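PixA inclusion body protein (Burkholderia cenocepacia, PDB 4LZK) is of unknown function but belongs to the PixA family of bacterial inclusion body proteins and folds into a beta-rich domain with little helix. Local coordinates at residues P38-I48 with S173-V181; L76-M85 with F143-A153. All coordinates share one frame; numbering follows the deposited sequence.

Interaction 1 of 2, residues P38-I48 with S173-V181; sequences PSLNAQNPTSI and SLFGYFFWV
One face of the Tyr177 ring lies against the turn at Ala42. With CG beside the backbone N (chi1 -57°), the side chain leaves strand 172-186 toward the loop. Its CB approaches Ser39 O, CG meets Ala42 CA at 3.6 Å, and Ala42 N sits over that face, nearest CD2. Leu40 O lies at the ring edge, near its plane, 3.4 Å from Tyr177 CE2. Ala42 CB sits over the ring centre, nearest CD1, CE1 and CZ, 3.5 Å from the centroid and 9° off the normal, in a CH-pi contact. Leu174 CD1 lies against the opposite face, toward the rim. Tyr177 N donates to Ser39 O (3.0 Å) and Tyr177 O accepts from Thr46 N (2.7 Å). Short strand 46-47 pairs in parallel with long strand 172-186, itself paired with antiparallel strand 154-167; Phe179 N binds Thr46 O at 2.9 Å and Phe179 O accepts from Ile48 N. Pro38 CB packs on Phe178 CZ at 3.4 Å, and Pro45 CG on Phe179 CD1 at 3.6 Å. Thr46 OG1, accepting from Ser39 N, ties the loop ends together. Direct hydrogen bonds across the contact are thus all backbone, a water joins Ser47 OG to Phe179 O, and proline, aliphatic and aromatic groups provide the apolar packing.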
ATOM      1  N   PRO C  38      26.725 -17.640   4.252  1.00 25.17           N
ATOM      2  CA  PRO C  38      26.090 -17.789   2.939  1.00 26.14           C
ATOM      3  C   PRO C  38      27.022 -18.500   1.968  1.00 24.28           C
ATOM      4  O   PRO C  38      28.121 -18.841   2.327  1.00 20.89           O
ATOM      5  CB  PRO C  38      25.913 -16.334   2.503  1.00 25.99           C
ATOM      6  CG  PRO C  38      27.132 -15.648   3.074  1.00 26.14           C
ATOM      7  CD  PRO C  38      27.411 -16.343   4.399  1.00 27.05           C
ATOM      8  N   SER C  39      26.587 -18.731   0.752  1.00 24.71           N
ATOM      9  CA  SER C  39      27.435 -19.365  -0.260  1.00 23.88           C
ATOM     10  C   SER C  39      28.557 -18.433  -0.709  1.00 25.48           C
ATOM     11  O   SER C  39      28.372 -17.227  -0.855  1.00 24.62           O
ATOM     12  CB  SER C  39      26.550 -19.779  -1.408  1.00 23.97           C
ATOM     13  OG  SER C  39      27.251 -20.246  -2.500  1.00 24.64           O
ATOM     14  N   LEU C  40      29.753 -18.981  -0.904  1.00 23.35           N
ATOM     15  CA  LEU C  40      30.817 -18.216  -1.494  1.00 24.07           C
ATOM     16  C   LEU C  40      31.126 -18.739  -2.860  1.00 25.11           C
ATOM     17  O   LEU C  40      32.181 -18.461  -3.381  1.00 24.74           O
ATOM     18  CB  LEU C  40      32.065 -18.188  -0.625  1.00 29.10           C
ATOM     19  CG  LEU C  40      31.800 -17.883   0.837  1.00 34.83           C
ATOM     20  CD1 LEU C  40      33.019 -18.299   1.693  1.00 37.42           C
ATOM     21  CD2 LEU C  40      31.413 -16.418   1.056  1.00 36.04           C
ATOM     22  N   ASN C  41      30.209 -19.512  -3.433  1.00 24.65           N
ATOM     23  CA  ASN C  41      30.269 -19.917  -4.805  1.00 25.31           C
ATOM     24  C   ASN C  41      29.201 -19.171  -5.692  1.00 25.34           C
ATOM     25  O   ASN C  41      28.008 -19.418  -5.592  1.00 21.79           O
ATOM     26  CB  ASN C  41      30.011 -21.393  -4.853  1.00 27.60           C
ATOM     27  CG  ASN C  41      29.927 -21.918  -6.255  1.00 31.27           C
ATOM     28  OD1 ASN C  41      30.173 -21.204  -7.228  1.00 35.27           O
ATOM     29  ND2 ASN C  41      29.487 -23.132  -6.376  1.00 37.92           N
ATOM     30  N   ALA C  42      29.654 -18.308  -6.553  1.00 23.67           N
ATOM     31  CA  ALA C  42      28.748 -17.452  -7.342  1.00 25.37           C
ATOM     32  C   ALA C  42      27.896 -18.219  -8.292  1.00 26.80           C
ATOM     33  O   ALA C  42      26.879 -17.707  -8.806  1.00 24.27           O
ATOM     34  CB  ALA C  42      29.556 -16.417  -8.075  1.00 24.92           C
ATOM     35  N   GLN C  43      28.241 -19.469  -8.553  1.00 26.23           N
ATOM     36  CA  GLN C  43      27.377 -20.277  -9.400  1.00 27.02           C
ATOM     37  C   GLN C  43      26.286 -20.907  -8.584  1.00 25.24           C
ATOM     38  O   GLN C  43      25.389 -21.545  -9.128  1.00 24.46           O
ATOM     39  CB  GLN C  43      28.161 -21.367 -10.138  1.00 34.55           C
ATOM     40  CG  GLN C  43      29.301 -20.827 -10.981  1.00 42.03           C
ATOM     41  CD  GLN C  43      30.086 -21.942 -11.661  1.00 54.99           C
ATOM     42  OE1 GLN C  43      31.337 -21.953 -11.667  1.00 63.68           O
ATOM     43  NE2 GLN C  43      29.354 -22.911 -12.217  1.00 61.75           N
ATOM     44  N   ASN C  44      26.352 -20.753  -7.274  1.00 21.82           N
ATOM     45  CA  ASN C  44      25.355 -21.329  -6.408  1.00 26.22           C
ATOM     46  C   ASN C  44      24.930 -20.342  -5.336  1.00 22.33           C
ATOM     47  O   ASN C  44      25.178 -20.572  -4.122  1.00 22.85           O
ATOM     48  CB  ASN C  44      25.957 -22.537  -5.697  1.00 32.46           C
ATOM     49  CG  ASN C  44      25.120 -23.757  -5.875  1.00 44.96           C
ATOM     50  OD1 ASN C  44      25.181 -24.402  -6.934  1.00 52.76           O
ATOM     51  ND2 ASN C  44      24.304 -24.085  -4.870  1.00 50.73           N
ATOM     52  N   PRO C  45      24.196 -19.282  -5.728  1.00 17.38           N
ATOM     53  CA  PRO C  45      23.904 -18.225  -4.752  1.00 16.22           C
ATOM     54  C   PRO C  45      22.874 -18.604  -3.709  1.00 16.00           C
ATOM     55  O   PRO C  45      22.040 -19.478  -3.949  1.00 14.47           O
ATOM     56  CB  PRO C  45      23.387 -17.055  -5.653  1.00 18.88           C
ATOM     57  CG  PRO C  45      22.749 -17.799  -6.808  1.00 17.46           C
ATOM     58  CD  PRO C  45      23.753 -18.919  -7.077  1.00 17.91           C
ATOM     59  N   THR C  46      22.981 -17.962  -2.544  1.00 14.22           N
ATOM     60  CA  THR C  46      22.069 -18.161  -1.439  1.00 15.65           C
ATOM     61  C   THR C  46      20.722 -17.393  -1.647  1.00 16.00           C
ATOM     62  O   THR C  46      20.692 -16.228  -1.865  1.00 13.39           O
ATOM     63  CB  THR C  46      22.699 -17.773  -0.119  1.00 16.60           C
ATOM     64  OG1 THR C  46      23.800 -18.674   0.177  1.00 18.83           O
ATOM     65  CG2 THR C  46      21.703 -17.779   0.993  1.00 16.61           C
ATOM     66  N   SER C  47      19.650 -18.161  -1.581  1.00 15.77           N
ATOM     67  CA  SER C  47      18.279 -17.639  -1.652  1.00 18.39           C
ATOM     68  C   SER C  47      18.001 -16.670  -0.525  1.00 19.57           C
ATOM     69  O   SER C  47      18.257 -16.992   0.633  1.00 20.42           O
ATOM     70  CB  SER C  47      17.325 -18.827  -1.524  1.00 21.32           C
ATOM     71  OG  SER C  47      16.041 -18.322  -1.735  1.00 21.79           O
ATOM     72  N   ILE C  48      17.450 -15.499  -0.818  1.00 17.74           N
ATOM     73  CA  ILE C  48      16.954 -14.570   0.176  1.00 17.93           C
ATOM     74  C   ILE C  48      15.520 -14.202  -0.115  1.00 19.48           C
ATOM     75  O   ILE C  48      15.092 -14.192  -1.276  1.00 16.30           O
ATOM     76  CB  ILE C  48      17.773 -13.254   0.282  1.00 17.89           C
ATOM     77  CG1 ILE C  48      17.495 -12.329  -0.918  1.00 19.09           C
ATOM     78  CG2 ILE C  48      19.228 -13.561   0.475  1.00 18.96           C
ATOM     79  CD1 ILE C  48      18.333 -11.098  -1.020  1.00 21.40           C
ATOM     80  N   SER C 173      35.546  -6.882   1.080  1.00 40.61           N
ATOM     81  CA  SER C 173      35.749  -8.342   1.229  1.00 32.32           C
ATOM     82  C   SER C 173      34.422  -9.046   0.878  1.00 26.24           C
ATOM     83  O   SER C 173      33.381  -8.614   1.299  1.00 25.43           O
ATOM     84  CB  SER C 173      36.107  -8.746   2.682  1.00 36.67           C
ATOM     85  OG  SER C 173      36.547  -7.654   3.476  1.00 45.45           O
ATOM     86  N   LEU C 174      34.473 -10.147   0.180  1.00 27.76           N
ATOM     87  CA  LEU C 174      33.253 -10.920  -0.101  1.00 27.15           C
ATOM     88  C   LEU C 174      32.565 -11.475   1.143  1.00 28.30           C
ATOM     89  O   LEU C 174      33.171 -12.221   1.911  1.00 23.19           O
ATOM     90  CB  LEU C 174      33.540 -12.029  -1.065  1.00 26.62           C
ATOM     91  CG  LEU C 174      32.349 -12.892  -1.495  1.00 26.49           C
ATOM     92  CD1 LEU C 174      31.344 -12.120  -2.369  1.00 23.37           C
ATOM     93  CD2 LEU C 174      32.859 -14.145  -2.178  1.00 27.92           C
ATOM     94  N   PHE C 175      31.302 -11.108   1.345  1.00 21.02           N
ATOM     95  CA  PHE C 175      30.534 -11.756   2.368  1.00 21.69           C
ATOM     96  C   PHE C 175      29.822 -12.990   1.812  1.00 22.51           C
ATOM     97  O   PHE C 175      29.828 -14.046   2.453  1.00 22.75           O
ATOM     98  CB  PHE C 175      29.536 -10.793   2.943  1.00 21.53           C
ATOM     99  CG  PHE C 175      28.743 -11.331   4.110  1.00 23.31           C
ATOM    100  CD1 PHE C 175      29.294 -11.332   5.398  1.00 23.79           C
ATOM    101  CD2 PHE C 175      27.447 -11.818   3.949  1.00 21.14           C
ATOM    102  CE1 PHE C 175      28.555 -11.784   6.487  1.00 23.29           C
ATOM    103  CE2 PHE C 175      26.721 -12.312   5.035  1.00 23.99           C
ATOM    104  CZ  PHE C 175      27.291 -12.311   6.300  1.00 23.16           C
ATOM    105  N   GLY C 176      29.122 -12.837   0.676  1.00 19.86           N
ATOM    106  CA  GLY C 176      28.464 -13.959   0.031  1.00 21.17           C
ATOM    107  C   GLY C 176      27.755 -13.650  -1.292  1.00 18.13           C
ATOM    108  O   GLY C 176      27.692 -12.490  -1.714  1.00 17.61           O
ATOM    109  N   TYR C 177      27.280 -14.711  -1.946  1.00 15.61           N
ATOM    110  CA  TYR C 177      26.508 -14.570  -3.162  1.00 15.88           C
ATOM    111  C   TYR C 177      25.060 -14.959  -2.893  1.00 14.52           C
ATOM    112  O   TYR C 177      24.790 -15.972  -2.276  1.00 13.72           O
ATOM    113  CB  TYR C 177      27.044 -15.364  -4.317  1.00 17.70           C
ATOM    114  CG  TYR C 177      28.465 -15.059  -4.683  1.00 21.07           C
ATOM    115  CD1 TYR C 177      28.765 -13.990  -5.541  1.00 24.75           C
ATOM    116  CD2 TYR C 177      29.528 -15.851  -4.177  1.00 24.22           C
ATOM    117  CE1 TYR C 177      30.080 -13.678  -5.891  1.00 26.64           C
ATOM    118  CE2 TYR C 177      30.841 -15.570  -4.528  1.00 28.02           C
ATOM    119  CZ  TYR C 177      31.122 -14.519  -5.393  1.00 28.60           C
ATOM    120  OH  TYR C 177      32.411 -14.266  -5.792  1.00 27.18           O
ATOM    121  N   PHE C 178      24.131 -14.132  -3.347  1.00 13.58           N
ATOM    122  CA  PHE C 178      22.758 -14.258  -2.985  1.00 13.30           C
ATOM    123  C   PHE C 178      21.869 -14.009  -4.200  1.00 14.55           C
ATOM    124  O   PHE C 178      22.336 -13.491  -5.175  1.00 14.79           O
ATOM    125  CB  PHE C 178      22.366 -13.182  -1.946  1.00 14.68           C
ATOM    126  CG  PHE C 178      23.099 -13.261  -0.661  1.00 14.52           C
ATOM    127  CD1 PHE C 178      22.650 -14.020   0.353  1.00 15.20           C
ATOM    128  CD2 PHE C 178      24.245 -12.517  -0.464  1.00 15.22           C
ATOM    129  CE1 PHE C 178      23.308 -14.072   1.613  1.00 16.33           C
ATOM    130  CE2 PHE C 178      24.913 -12.551   0.755  1.00 16.09           C
ATOM    131  CZ  PHE C 178      24.448 -13.330   1.809  1.00 17.02           C
ATOM    132  N   PHE C 179      20.603 -14.527  -4.174  1.00 13.60           N
ATOM    133  CA  PHE C 179      19.638 -14.171  -5.150  1.00 13.08           C
ATOM    134  C   PHE C 179      18.244 -14.029  -4.603  1.00 12.31           C
ATOM    135  O   PHE C 179      17.891 -14.659  -3.580  1.00 12.47           O
ATOM    136  CB  PHE C 179      19.622 -15.182  -6.285  1.00 14.16           C
ATOM    137  CG  PHE C 179      18.856 -16.446  -5.977  1.00 13.30           C
ATOM    138  CD1 PHE C 179      19.465 -17.474  -5.315  1.00 14.72           C
ATOM    139  CD2 PHE C 179      17.553 -16.639  -6.463  1.00 14.61           C
ATOM    140  CE1 PHE C 179      18.764 -18.672  -5.041  1.00 16.26           C
ATOM    141  CE2 PHE C 179      16.861 -17.811  -6.164  1.00 15.31           C
ATOM    142  CZ  PHE C 179      17.498 -18.848  -5.477  1.00 14.90           C
ATOM    143  N   TRP C 180      17.446 -13.206  -5.270  1.00 11.96           N
ATOM    144  CA  TRP C 180      16.041 -13.071  -4.923  1.00 12.46           C
ATOM    145  C   TRP C 180      15.210 -13.214  -6.201  1.00 14.17           C
ATOM    146  O   TRP C 180      15.749 -13.117  -7.347  1.00 11.88           O
ATOM    147  CB  TRP C 180      15.748 -11.755  -4.294  1.00 13.26           C
ATOM    148  CG  TRP C 180      15.576 -10.564  -5.231  1.00 13.42           C
ATOM    149  CD1 TRP C 180      14.386 -10.105  -5.727  1.00 13.35           C
ATOM    150  CD2 TRP C 180      16.574  -9.689  -5.747  1.00 13.78           C
ATOM    151  NE1 TRP C 180      14.579  -9.026  -6.472  1.00 15.76           N
ATOM    152  CE2 TRP C 180      15.911  -8.751  -6.584  1.00 13.46           C
ATOM    153  CE3 TRP C 180      17.952  -9.596  -5.612  1.00 14.02           C
ATOM    154  CZ2 TRP C 180      16.589  -7.722  -7.262  1.00 14.67           C
ATOM    155  CZ3 TRP C 180      18.623  -8.591  -6.285  1.00 13.51           C
ATOM    156  CH2 TRP C 180      17.954  -7.667  -7.112  1.00 14.38           C
ATOM    157  N   VAL C 181      13.924 -13.471  -6.037  1.00 12.83           N
ATOM    158  CA  VAL C 181      13.061 -13.636  -7.156  1.00 12.56           C
ATOM    159  C   VAL C 181      12.063 -12.537  -7.136  1.00 12.83           C
ATOM    160  O   VAL C 181      11.517 -12.200  -6.063  1.00 11.40           O
ATOM    161  CB  VAL C 181      12.363 -14.994  -7.065  1.00 13.87           C
ATOM    162  CG1 VAL C 181      11.362 -15.219  -8.149  1.00 12.71           C
ATOM    163  CG2 VAL C 181      13.392 -16.104  -7.030  1.00 14.73           C
TER
HETATM  164  O   HOH W   1      15.288 -16.548  -3.719  1.00 20.89           O
HETATM  165  O   HOH W   2      13.316 -14.167  -3.318  1.00 25.18           O

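Interaction 2 of 2, residues L76-M85 with F143-A153; sequences LNVGDKVSLM and FQAFESVAKSA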
ATOM      1  N   LEU C  76       4.139  -4.235 -17.617  1.00 16.40           N
ATOM      2  CA  LEU C  76       4.500  -3.281 -18.637  1.00 16.88           C
ATOM      3  C   LEU C  76       4.041  -3.736 -20.066  1.00 16.59           C
ATOM      4  O   LEU C  76       3.311  -4.696 -20.189  1.00 15.88           O
ATOM      5  CB  LEU C  76       5.993  -2.978 -18.549  1.00 17.68           C
ATOM      6  CG  LEU C  76       7.037  -3.933 -19.172  1.00 21.61           C
ATOM      7  CD1 LEU C  76       8.450  -3.713 -18.586  1.00 24.42           C
ATOM      8  CD2 LEU C  76       6.726  -5.368 -19.122  1.00 23.42           C
ATOM      9  N   ASN C  77       4.421  -3.001 -21.079  1.00 18.82           N
ATOM     10  CA  ASN C  77       4.033  -3.299 -22.466  1.00 18.41           C
ATOM     11  C   ASN C  77       5.088  -4.126 -23.200  1.00 19.02           C
ATOM     12  O   ASN C  77       6.279  -3.824 -23.088  1.00 13.27           O
ATOM     13  CB  ASN C  77       3.728  -2.013 -23.254  1.00 20.78           C
ATOM     14  CG  ASN C  77       2.911  -1.014 -22.462  1.00 22.64           C
ATOM     15  OD1 ASN C  77       1.666  -1.053 -22.518  1.00 25.22           O
ATOM     16  ND2 ASN C  77       3.617  -0.088 -21.699  1.00 22.45           N
ATOM     17  N   VAL C  78       4.676  -5.178 -23.928  1.00 16.20           N
ATOM     18  CA  VAL C  78       5.603  -5.755 -24.886  1.00 17.42           C
ATOM     19  C   VAL C  78       6.265  -4.637 -25.712  1.00 15.35           C
ATOM     20  O   VAL C  78       5.588  -3.757 -26.250  1.00 15.77           O
ATOM     21  CB  VAL C  78       4.878  -6.746 -25.816  1.00 18.07           C
ATOM     22  CG1 VAL C  78       5.784  -7.202 -26.952  1.00 18.79           C
ATOM     23  CG2 VAL C  78       4.346  -7.865 -25.023  1.00 16.54           C
ATOM     24  N   GLY C  79       7.556  -4.677 -25.883  1.00 13.84           N
ATOM     25  CA  GLY C  79       8.269  -3.585 -26.493  1.00 13.49           C
ATOM     26  C   GLY C  79       9.104  -2.730 -25.544  1.00 13.98           C
ATOM     27  O   GLY C  79      10.105  -2.183 -25.950  1.00 12.05           O
ATOM     28  N   ASP C  80       8.671  -2.592 -24.284  1.00 14.75           N
ATOM     29  CA  ASP C  80       9.328  -1.740 -23.316  1.00 14.62           C
ATOM     30  C   ASP C  80      10.685  -2.331 -22.984  1.00 17.02           C
ATOM     31  O   ASP C  80      10.819  -3.552 -22.775  1.00 16.12           O
ATOM     32  CB  ASP C  80       8.485  -1.598 -22.047  1.00 14.83           C
ATOM     33  CG  ASP C  80       7.157  -0.761 -22.295  1.00 18.02           C
ATOM     34  OD1 ASP C  80       7.008  -0.220 -23.455  1.00 20.15           O
ATOM     35  OD2 ASP C  80       6.280  -0.703 -21.370  1.00 17.33           O
ATOM     36  N   LYS C  81      11.678  -1.443 -22.943  1.00 18.17           N
ATOM     37  CA  LYS C  81      12.996  -1.757 -22.488  1.00 18.76           C
ATOM     38  C   LYS C  81      13.100  -1.617 -20.958  1.00 15.32           C
ATOM     39  O   LYS C  81      12.410  -0.798 -20.366  1.00 13.92           O
ATOM     40  CB  LYS C  81      13.989  -0.787 -23.132  1.00 23.22           C
ATOM     41  CG  LYS C  81      13.756  -0.724 -24.646  1.00 34.03           C
ATOM     42  CD  LYS C  81      14.943  -0.193 -25.461  1.00 40.03           C
ATOM     43  CE  LYS C  81      14.833   1.309 -25.818  1.00 45.64           C
ATOM     44  NZ  LYS C  81      16.182   1.874 -26.160  1.00 48.66           N
ATOM     45  N   VAL C  82      13.953  -2.414 -20.328  1.00 14.73           N
ATOM     46  CA  VAL C  82      14.142  -2.273 -18.856  1.00 15.24           C
ATOM     47  C   VAL C  82      15.634  -2.227 -18.575  1.00 13.33           C
ATOM     48  O   VAL C  82      16.427  -2.678 -19.428  1.00 11.96           O
ATOM     49  CB  VAL C  82      13.481  -3.349 -18.031  1.00 15.94           C
ATOM     50  CG1 VAL C  82      11.972  -3.311 -18.174  1.00 17.11           C
ATOM     51  CG2 VAL C  82      14.039  -4.735 -18.386  1.00 18.32           C
ATOM     52  N   SER C  83      16.019  -1.540 -17.522  1.00 12.57           N
ATOM     53  CA  SER C  83      17.427  -1.440 -17.176  1.00 13.41           C
ATOM     54  C   SER C  83      17.455  -1.528 -15.672  1.00 13.95           C
ATOM     55  O   SER C  83      16.831  -0.694 -14.995  1.00 12.18           O
ATOM     56  CB  SER C  83      18.033  -0.127 -17.660  1.00 15.11           C
ATOM     57  OG  SER C  83      19.429  -0.048 -17.220  1.00 15.65           O
ATOM     58  N   LEU C  84      18.155  -2.552 -15.159  1.00 12.87           N
ATOM     59  CA  LEU C  84      18.127  -2.938 -13.764  1.00 12.43           C
ATOM     60  C   LEU C  84      19.499  -2.666 -13.146  1.00 11.63           C
ATOM     61  O   LEU C  84      20.526  -3.067 -13.719  1.00 12.19           O
ATOM     62  CB  LEU C  84      17.760  -4.408 -13.574  1.00 13.06           C
ATOM     63  CG  LEU C  84      17.908  -4.981 -12.179  1.00 15.57           C
ATOM     64  CD1 LEU C  84      16.804  -4.368 -11.255  1.00 16.79           C
ATOM     65  CD2 LEU C  84      17.821  -6.483 -12.159  1.00 16.81           C
HETATM   66  N   MSE C  85      19.479  -2.013 -12.003  1.00 10.84           N
HETATM   67  CA  MSE C  85      20.678  -1.779 -11.172  1.00 12.39           C
HETATM   68  C   MSE C  85      20.388  -2.100  -9.759  1.00 12.38           C
HETATM   69  O   MSE C  85      19.229  -2.142  -9.359  1.00 12.66           O
HETATM   70  CB  MSE C  85      21.152  -0.309 -11.288  1.00 12.83           C
HETATM   71  CG  MSE C  85      21.320   0.116 -12.702  1.00 15.73           C
HETATM   72 SE   MSE C  85      22.051   1.949 -12.930  0.66 18.82          SE
HETATM   73  CE  MSE C  85      23.810   1.601 -12.168  1.00 15.51           C
ATOM     74  N   PHE C 143      29.813   1.846 -13.098  1.00 20.74           N
ATOM     75  CA  PHE C 143      28.558   1.174 -12.743  1.00 18.62           C
ATOM     76  C   PHE C 143      28.290   0.104 -13.767  1.00 20.86           C
ATOM     77  O   PHE C 143      28.805   0.144 -14.915  1.00 18.70           O
ATOM     78  CB  PHE C 143      27.382   2.166 -12.835  1.00 19.01           C
ATOM     79  CG  PHE C 143      27.424   3.287 -11.875  1.00 19.88           C
ATOM     80  CD1 PHE C 143      26.864   3.146 -10.615  1.00 22.10           C
ATOM     81  CD2 PHE C 143      28.050   4.474 -12.195  1.00 20.80           C
ATOM     82  CE1 PHE C 143      26.943   4.186  -9.681  1.00 22.16           C
ATOM     83  CE2 PHE C 143      28.092   5.544 -11.272  1.00 24.74           C
ATOM     84  CZ  PHE C 143      27.516   5.394 -10.015  1.00 22.88           C
ATOM     85  N   GLN C 144      27.404  -0.835 -13.410  1.00 20.52           N
ATOM     86  CA  GLN C 144      26.915  -1.783 -14.334  1.00 18.99           C
ATOM     87  C   GLN C 144      25.418  -1.811 -14.285  1.00 15.67           C
ATOM     88  O   GLN C 144      24.869  -1.759 -13.208  1.00 15.64           O
ATOM     89  CB  GLN C 144      27.381  -3.137 -13.896  1.00 23.67           C
ATOM     90  CG  GLN C 144      27.514  -4.132 -14.932  1.00 29.57           C
ATOM     91  CD  GLN C 144      28.708  -4.986 -14.645  1.00 33.42           C
ATOM     92  OE1 GLN C 144      29.146  -5.056 -13.514  1.00 33.51           O
ATOM     93  NE2 GLN C 144      29.248  -5.613 -15.666  1.00 32.62           N
ATOM     94  N   ALA C 145      24.757  -1.890 -15.417  1.00 14.11           N
ATOM     95  CA  ALA C 145      23.287  -2.047 -15.450  1.00 13.53           C
ATOM     96  C   ALA C 145      22.999  -3.291 -16.273  1.00 15.03           C
ATOM     97  O   ALA C 145      23.864  -3.734 -17.043  1.00 14.99           O
ATOM     98  CB  ALA C 145      22.672  -0.812 -16.087  1.00 15.02           C
ATOM     99  N   PHE C 146      21.835  -3.892 -16.122  1.00 14.54           N
ATOM    100  CA  PHE C 146      21.473  -5.137 -16.794  1.00 14.18           C
ATOM    101  C   PHE C 146      20.261  -4.806 -17.648  1.00 14.40           C
ATOM    102  O   PHE C 146      19.218  -4.403 -17.108  1.00 12.65           O
ATOM    103  CB  PHE C 146      21.241  -6.194 -15.747  1.00 14.00           C
ATOM    104  CG  PHE C 146      22.543  -6.669 -15.098  1.00 14.41           C
ATOM    105  CD1 PHE C 146      23.114  -5.911 -14.059  1.00 14.45           C
ATOM    106  CD2 PHE C 146      23.181  -7.781 -15.508  1.00 17.90           C
ATOM    107  CE1 PHE C 146      24.325  -6.296 -13.486  1.00 17.63           C
ATOM    108  CE2 PHE C 146      24.386  -8.203 -14.906  1.00 16.31           C
ATOM    109  CZ  PHE C 146      24.958  -7.413 -13.901  1.00 17.05           C
ATOM    110  N   GLU C 147      20.406  -4.800 -18.958  1.00 14.41           N
ATOM    111  CA  GLU C 147      19.327  -4.290 -19.825  1.00 16.03           C
ATOM    112  C   GLU C 147      18.580  -5.458 -20.501  1.00 12.39           C
ATOM    113  O   GLU C 147      19.189  -6.473 -20.891  1.00 14.02           O
ATOM    114  CB  GLU C 147      19.892  -3.389 -20.900  1.00 18.66           C
ATOM    115  CG  GLU C 147      20.587  -2.134 -20.349  1.00 23.39           C
ATOM    116  CD  GLU C 147      21.166  -1.201 -21.469  1.00 26.89           C
ATOM    117  OE1 GLU C 147      21.308  -1.605 -22.643  1.00 28.75           O
ATOM    118  OE2 GLU C 147      21.530  -0.048 -21.158  1.00 31.34           O
ATOM    119  N   SER C 148      17.301  -5.312 -20.698  1.00 13.96           N
ATOM    120  CA  SER C 148      16.552  -6.234 -21.513  1.00 13.81           C
ATOM    121  C   SER C 148      15.391  -5.522 -22.176  1.00 12.31           C
ATOM    122  O   SER C 148      15.283  -4.322 -22.140  1.00 10.95           O
ATOM    123  CB  SER C 148      16.096  -7.383 -20.632  1.00 15.03           C
ATOM    124  OG  SER C 148      15.399  -8.378 -21.377  1.00 15.12           O
ATOM    125  N   VAL C 149      14.483  -6.294 -22.797  1.00 12.76           N
ATOM    126  CA  VAL C 149      13.306  -5.739 -23.417  1.00 13.40           C
ATOM    127  C   VAL C 149      12.210  -6.805 -23.205  1.00 14.22           C
ATOM    128  O   VAL C 149      12.501  -8.004 -23.163  1.00 13.66           O
ATOM    129  CB  VAL C 149      13.536  -5.427 -24.940  1.00 14.65           C
ATOM    130  CG1 VAL C 149      13.707  -6.718 -25.775  1.00 13.26           C
ATOM    131  CG2 VAL C 149      12.399  -4.583 -25.510  1.00 16.53           C
ATOM    132  N   ALA C 150      10.986  -6.364 -23.006  1.00 14.19           N
ATOM    133  CA  ALA C 150       9.860  -7.289 -22.968  1.00 15.79           C
ATOM    134  C   ALA C 150       9.553  -7.721 -24.399  1.00 15.00           C
ATOM    135  O   ALA C 150       9.323  -6.855 -25.240  1.00 16.35           O
ATOM    136  CB  ALA C 150       8.627  -6.620 -22.352  1.00 14.54           C
ATOM    137  N   LYS C 151       9.480  -9.009 -24.668  1.00 13.59           N
ATOM    138  CA  LYS C 151       9.261  -9.447 -26.043  1.00 16.17           C
ATOM    139  C   LYS C 151       8.161 -10.459 -26.195  1.00 17.18           C
ATOM    140  O   LYS C 151       7.815 -10.789 -27.336  1.00 16.66           O
ATOM    141  CB  LYS C 151      10.528  -9.990 -26.729  1.00 15.90           C
ATOM    142  CG  LYS C 151      11.349 -10.909 -25.900  1.00 19.19           C
ATOM    143  CD  LYS C 151      10.826 -12.292 -25.884  1.00 21.05           C
ATOM    144  CE  LYS C 151      11.901 -13.287 -25.399  1.00 21.29           C
ATOM    145  NZ  LYS C 151      11.203 -14.620 -25.400  1.00 16.89           N
ATOM    146  N   SER C 152       7.656 -11.011 -25.091  1.00 15.59           N
ATOM    147  CA  SER C 152       6.465 -11.871 -25.240  1.00 17.44           C
ATOM    148  C   SER C 152       5.456 -11.544 -24.150  1.00 17.43           C
ATOM    149  O   SER C 152       5.837 -11.164 -23.037  1.00 15.10           O
ATOM    150  CB  SER C 152       6.840 -13.335 -25.223  1.00 18.39           C
ATOM    151  OG  SER C 152       7.925 -13.642 -26.125  1.00 25.22           O
ATOM    152  N   ALA C 153       4.153 -11.668 -24.463  1.00 17.75           N
ATOM    153  CA  ALA C 153       3.123 -11.408 -23.473  1.00 18.12           C
ATOM    154  C   ALA C 153       3.071 -12.530 -22.479  1.00 19.67           C
ATOM    155  O   ALA C 153       3.389 -13.677 -22.830  1.00 20.06           O
ATOM    156  CB  ALA C 153       1.757 -11.189 -24.135  1.00 20.95           C
TER
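At Met85, modelled as selenomethionine, chi1 of -52° sets CG beside the backbone N, where it meets Ala145 CB at 3.8 Å; a bend at chi3 (66°) then carries CE to Phe143 CB, 3.7 Å away. Met85 also packs on Ala90 of a neighbouring subunit. Near the other end, Val149 holds CG2 opposite its own amide nitrogen, pressing this methyl to 3.3 Å from Asp80 O and equally close to Gly79 O. Between them the antiparallel strands are joined by paired backbone bonds, Val82 with Ser148 and Leu84 with Phe146. Ser83 OG lies on the Lys81 and Glu147 side, 3.5 Å from Ala145 CB. Beyond the strand, Ala150 N donates to Asp80 O at 2.8 Å and Ala150 O accepts from Gly79 N at 2.9 Å, so the pairing runs on into the type II turn 77-80. Asp80 OD2 braces that turn with two bonds, one from Asn77 N and one, on its syn lone pair, from Asn77 ND2. Strand 81-88 is flanked on its other side by strand 19-26, and strand 142-149 by strand 115-120, while Leu84 and Phe146 reach Ile99 of strand 96-105 in the second sheet.

From the N terminus the chain passes strand 19-26 and helix 28-34 before reaching 38-48, whose partner, 173-181, lies near the C terminus; interaction 1 therefore closes a loop of 124 residues. Interaction 2 is nested within it: 76-85 and 143-153 enclose 57 residues, and the two closures do not cross. Their centres are 24 Å apart and they do not touch. Interaction 2 lies in the sheet that includes strands 19-26 and 115-120, interaction 1 at strand 172-186 of the other sheet. The two are connected at 76-78, where Leu76 shares backbone bonds with Ala185 and Ala187, and Val78 with Ala187, at and just past the end of the same long strand.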